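Local coordinates for putative hemin ABC transport system, membrane protein (Burkholderia cenocepacia J2315, PDB 5B57), which probably forms the membrane-spanning subunit of an ABC importer that carries heme across the inner membrane, at residues G306-C318 / L360-F372. Residues are numbered along the deposited sequence; the frame is centred on the assembly and turned at random.
Sequences GIIGFIGLVAPHC and LGVLTALLGAPFF
F371 and V314 meet because F371 carries CG anti to its backbone N (chi1 173°), which swings the ring up to helix 311-318, while the chi1 of V314 (170°) leaves CG2 beside the backbone N and aimed at that ring. CG2 sits over one face, 4.0 Å from the F371 ring centroid, as a CH-pi contact displaced toward the rim. H317 comes to the same ring from its edge: CD2 lies 3.5 Å from F371 CZ, with the two ring planes nearly perpendicular. Its ND1 is turned to R320, a hydrogen bond that helps fix the imidazole.

The neighbouring F372 ring takes L313 at its edge, CD2 to CZ. Next along comes F310, the N-cap residue of helix 311-318, whose side chain lies across helix 360-372 where that helix offers little bulk: F310 CD1 reaches G368 CA at 3.4 Å, and CE2 reaches A365 CB at 4.0 Å. F310 and F372 also pack on A208 and I204 of the second subunit, so this side of the contact also faces that subunit.

I307 and I308 are extended, then the chain turns at G309 and F310, after a cis peptide between I308 and G309. T364 lies against it: OG1 is 3.0 Å from G309 O, and CG2 touches both I311 CD1 and I308 CG2. I308 CD1 then meets L360 CD2, the two side chains crossing at about a right angle.

The helix axes approach to 9.9 Å and cross at 48°. What results is a largely apolar pairing of two predicted membrane-spanning regions, a short helix and its irregular lead-in packed across helix 360-372 at G361, A365 and G368, within the all-helical FecCD-family permease fold.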
loop_
_atom_site.group_PDB
_atom_site.type_symbol
_atom_site.label_atom_id
_atom_site.label_comp_id
_atom_site.label_asym_id
_atom_site.label_seq_id
_atom_site.Cartn_x
_atom_site.Cartn_y
_atom_site.Cartn_z
ATOM N N GLY A 306 0.792 26.881 14.029
ATOM C CA GLY A 306 0.178 26.820 12.723
ATOM C C GLY A 306 0.544 25.534 12.018
ATOM O O GLY A 306 0.825 24.535 12.669
ATOM N N ILE A 307 0.569 25.535 10.693
ATOM C CA ILE A 307 0.800 24.294 9.963
ATOM C C ILE A 307 2.279 24.203 9.590
ATOM O O ILE A 307 2.799 25.023 8.824
ATOM C CB ILE A 307 -0.096 24.186 8.715
ATOM C CG1 ILE A 307 -1.573 24.345 9.064
ATOM C CG2 ILE A 307 0.059 22.839 8.136
ATOM C CD1 ILE A 307 -2.189 23.119 9.737
ATOM N N ILE A 308 2.951 23.219 10.160
ATOM C CA ILE A 308 4.321 22.878 9.816
ATOM C C ILE A 308 4.241 21.391 10.001
ATOM O O ILE A 308 3.763 20.987 11.058
ATOM C CB ILE A 308 5.338 23.522 10.781
ATOM C CG1 ILE A 308 5.084 25.026 10.981
ATOM C CG2 ILE A 308 6.729 23.294 10.294
ATOM C CD1 ILE A 308 5.004 25.449 12.448
ATOM N N GLY A 309 4.666 20.545 9.063
ATOM C CA GLY A 309 5.468 20.864 7.909
ATOM C C GLY A 309 6.681 19.918 7.837
ATOM O O GLY A 309 7.787 20.342 8.140
ATOM N N PHE A 310 6.490 18.641 7.506
ATOM C CA PHE A 310 7.585 17.714 7.141
ATOM C C PHE A 310 8.544 17.232 8.228
ATOM O O PHE A 310 9.262 16.264 7.978
ATOM C CB PHE A 310 8.476 18.300 6.032
ATOM C CG PHE A 310 7.803 18.371 4.713
ATOM C CD1 PHE A 310 7.844 17.282 3.851
ATOM C CD2 PHE A 310 7.072 19.512 4.346
ATOM C CE1 PHE A 310 7.183 17.323 2.638
ATOM C CE2 PHE A 310 6.403 19.565 3.124
ATOM C CZ PHE A 310 6.458 18.464 2.266
ATOM N N ILE A 311 8.640 17.889 9.391
ATOM C CA ILE A 311 9.642 17.452 10.373
ATOM C C ILE A 311 9.339 16.036 10.854
ATOM O O ILE A 311 10.224 15.180 10.879
ATOM C CB ILE A 311 9.756 18.433 11.563
ATOM C CG1 ILE A 311 10.723 19.556 11.249
ATOM C CG2 ILE A 311 10.348 17.738 12.820
ATOM C CD1 ILE A 311 10.191 20.493 10.331
ATOM N N GLY A 312 8.089 15.768 11.242
ATOM C CA GLY A 312 7.724 14.460 11.777
ATOM C C GLY A 312 7.906 13.299 10.805
ATOM O O GLY A 312 7.808 12.139 11.228
ATOM N N LEU A 313 8.130 13.579 9.511
ATOM C CA LEU A 313 8.536 12.562 8.544
ATOM C C LEU A 313 10.056 12.465 8.480
ATOM O O LEU A 313 10.618 11.387 8.677
ATOM C CB LEU A 313 7.960 12.891 7.167
ATOM C CG LEU A 313 6.880 12.021 6.513
ATOM C CD1 LEU A 313 5.608 11.954 7.327
ATOM C CD2 LEU A 313 6.548 12.563 5.139
ATOM N N VAL A 314 10.724 13.603 8.265
ATOM C CA VAL A 314 12.180 13.645 8.089
ATOM C C VAL A 314 12.915 13.156 9.338
ATOM O O VAL A 314 13.777 12.279 9.269
ATOM C CB VAL A 314 12.631 15.073 7.722
ATOM C CG1 VAL A 314 14.155 15.177 7.772
ATOM C CG2 VAL A 314 12.094 15.477 6.367
ATOM N N ALA A 315 12.649 13.761 10.482
ATOM C CA ALA A 315 13.520 13.485 11.616
ATOM C C ALA A 315 13.529 12.011 11.995
ATOM O O ALA A 315 14.618 11.421 12.008
ATOM C CB ALA A 315 13.170 14.403 12.786
ATOM N N PRO A 316 12.404 11.334 12.243
ATOM C CA PRO A 316 12.514 9.926 12.666
ATOM C C PRO A 316 13.067 9.026 11.593
ATOM O O PRO A 316 13.411 7.875 11.900
ATOM C CB PRO A 316 11.077 9.541 13.030
ATOM C CG PRO A 316 10.258 10.446 12.283
ATOM C CD PRO A 316 11.002 11.730 12.066
ATOM N N HIS A 317 13.186 9.510 10.357
ATOM C CA HIS A 317 13.760 8.707 9.289
ATOM C C HIS A 317 15.277 8.772 9.251
ATOM O O HIS A 317 15.918 7.779 8.913
ATOM C CB HIS A 317 13.212 9.133 7.930
ATOM C CG HIS A 317 13.474 8.131 6.850
ATOM N ND1 HIS A 317 12.710 6.993 6.685
ATOM C CD2 HIS A 317 14.446 8.071 5.908
ATOM C CE1 HIS A 317 13.184 6.290 5.673
ATOM N NE2 HIS A 317 14.240 6.920 5.188
ATOM N N CYS A 318 15.885 9.895 9.592
ATOM C CA CYS A 318 17.342 9.913 9.608
ATOM C C CYS A 318 17.870 9.209 10.844
ATOM O O CYS A 318 18.855 8.460 10.765
ATOM C CB CYS A 318 17.861 11.348 9.537
ATOM S SG CYS A 318 17.045 12.352 8.278
ATOM N N LEU A 360 7.422 29.751 8.609
ATOM C CA LEU A 360 8.220 28.572 8.909
ATOM C C LEU A 360 7.834 27.392 8.020
ATOM O O LEU A 360 8.704 26.617 7.592
ATOM C CB LEU A 360 8.051 28.197 10.379
ATOM C CG LEU A 360 9.042 27.148 10.871
ATOM C CD1 LEU A 360 10.481 27.587 10.599
ATOM C CD2 LEU A 360 8.781 26.894 12.333
ATOM N N GLY A 361 6.536 27.221 7.741
ATOM C CA GLY A 361 6.138 26.140 6.866
ATOM C C GLY A 361 6.873 26.175 5.543
ATOM O O GLY A 361 7.166 25.128 4.963
ATOM N N VAL A 362 7.198 27.377 5.058
ATOM C CA VAL A 362 7.907 27.493 3.789
ATOM C C VAL A 362 9.294 26.895 3.917
ATOM O O VAL A 362 9.743 26.155 3.033
ATOM C CB VAL A 362 7.951 28.959 3.308
ATOM C CG1 VAL A 362 9.253 29.236 2.610
ATOM C CG2 VAL A 362 6.799 29.249 2.340
ATOM N N LEU A 363 9.972 27.159 5.041
ATOM C CA LEU A 363 11.322 26.634 5.244
ATOM C C LEU A 363 11.310 25.128 5.514
ATOM O O LEU A 363 12.158 24.393 4.995
ATOM C CB LEU A 363 12.007 27.392 6.379
ATOM C CG LEU A 363 12.950 28.539 5.997
ATOM C CD1 LEU A 363 14.056 27.993 5.165
ATOM C CD2 LEU A 363 12.264 29.649 5.236
ATOM N N THR A 364 10.353 24.625 6.295
ATOM C CA THR A 364 10.353 23.181 6.493
ATOM C C THR A 364 10.005 22.426 5.213
ATOM O O THR A 364 10.439 21.284 5.049
ATOM C CB THR A 364 9.418 22.787 7.627
ATOM O OG1 THR A 364 8.074 23.171 7.321
ATOM C CG2 THR A 364 9.842 23.490 8.832
ATOM N N ALA A 365 9.236 23.031 4.297
ATOM C CA ALA A 365 9.025 22.398 2.999
ATOM C C ALA A 365 10.309 22.373 2.195
ATOM O O ALA A 365 10.500 21.485 1.355
ATOM C CB ALA A 365 7.942 23.113 2.201
ATOM N N LEU A 366 11.193 23.322 2.426
ATOM C CA LEU A 366 12.452 23.284 1.712
ATOM C C LEU A 366 13.435 22.287 2.315
ATOM O O LEU A 366 14.523 22.105 1.756
ATOM C CB LEU A 366 13.056 24.681 1.655
ATOM C CG LEU A 366 12.152 25.644 0.896
ATOM C CD1 LEU A 366 12.675 27.045 1.110
ATOM C CD2 LEU A 366 12.087 25.254 -0.574
ATOM N N LEU A 367 13.085 21.645 3.438
ATOM C CA LEU A 367 13.737 20.412 3.877
ATOM C C LEU A 367 13.068 19.189 3.262
ATOM O O LEU A 367 13.749 18.299 2.743
ATOM C CB LEU A 367 13.697 20.276 5.397
ATOM C CG LEU A 367 14.698 21.071 6.214
ATOM C CD1 LEU A 367 14.201 21.240 7.626
ATOM C CD2 LEU A 367 15.997 20.322 6.216
ATOM N N GLY A 368 11.736 19.121 3.351
ATOM C CA GLY A 368 11.018 18.018 2.755
ATOM C C GLY A 368 11.428 17.762 1.318
ATOM O O GLY A 368 11.675 16.619 0.928
ATOM N N ALA A 369 11.523 18.818 0.511
ATOM C CA ALA A 369 11.756 18.587 -0.913
ATOM C C ALA A 369 13.079 17.854 -1.144
ATOM O O ALA A 369 13.065 16.753 -1.729
ATOM C CB ALA A 369 11.630 19.905 -1.679
ATOM N N PRO A 370 14.240 18.350 -0.670
ATOM C CA PRO A 370 15.483 17.558 -0.812
ATOM C C PRO A 370 15.456 16.202 -0.113
ATOM O O PRO A 370 16.067 15.251 -0.618
ATOM C CB PRO A 370 16.553 18.467 -0.190
ATOM C CG PRO A 370 15.791 19.329 0.752
ATOM C CD PRO A 370 14.488 19.613 0.040
ATOM N N PHE A 371 14.769 16.069 1.026
ATOM C CA PHE A 371 14.652 14.765 1.674
ATOM C C PHE A 371 13.983 13.740 0.770
ATOM O O PHE A 371 14.444 12.600 0.660
ATOM C CB PHE A 371 13.865 14.878 2.969
ATOM C CG PHE A 371 13.575 13.545 3.605
ATOM C CD1 PHE A 371 14.557 12.889 4.332
ATOM C CD2 PHE A 371 12.334 12.936 3.469
ATOM C CE1 PHE A 371 14.307 11.657 4.918
ATOM C CE2 PHE A 371 12.080 11.700 4.053
ATOM C CZ PHE A 371 13.062 11.060 4.774
ATOM N N PHE A 372 12.854 14.107 0.159
ATOM C CA PHE A 372 12.169 13.167 -0.726
ATOM C C PHE A 372 12.891 13.016 -2.057
ATOM O O PHE A 372 12.815 11.959 -2.679
ATOM C CB PHE A 372 10.715 13.598 -0.941
ATOM C CG PHE A 372 9.784 13.098 0.112
ATOM C CD1 PHE A 372 9.629 13.789 1.302
ATOM C CD2 PHE A 372 9.088 11.918 -0.075
ATOM C CE1 PHE A 372 8.792 13.321 2.286
ATOM C CE2 PHE A 372 8.248 11.449 0.898
ATOM C CZ PHE A 372 8.104 12.154 2.089
#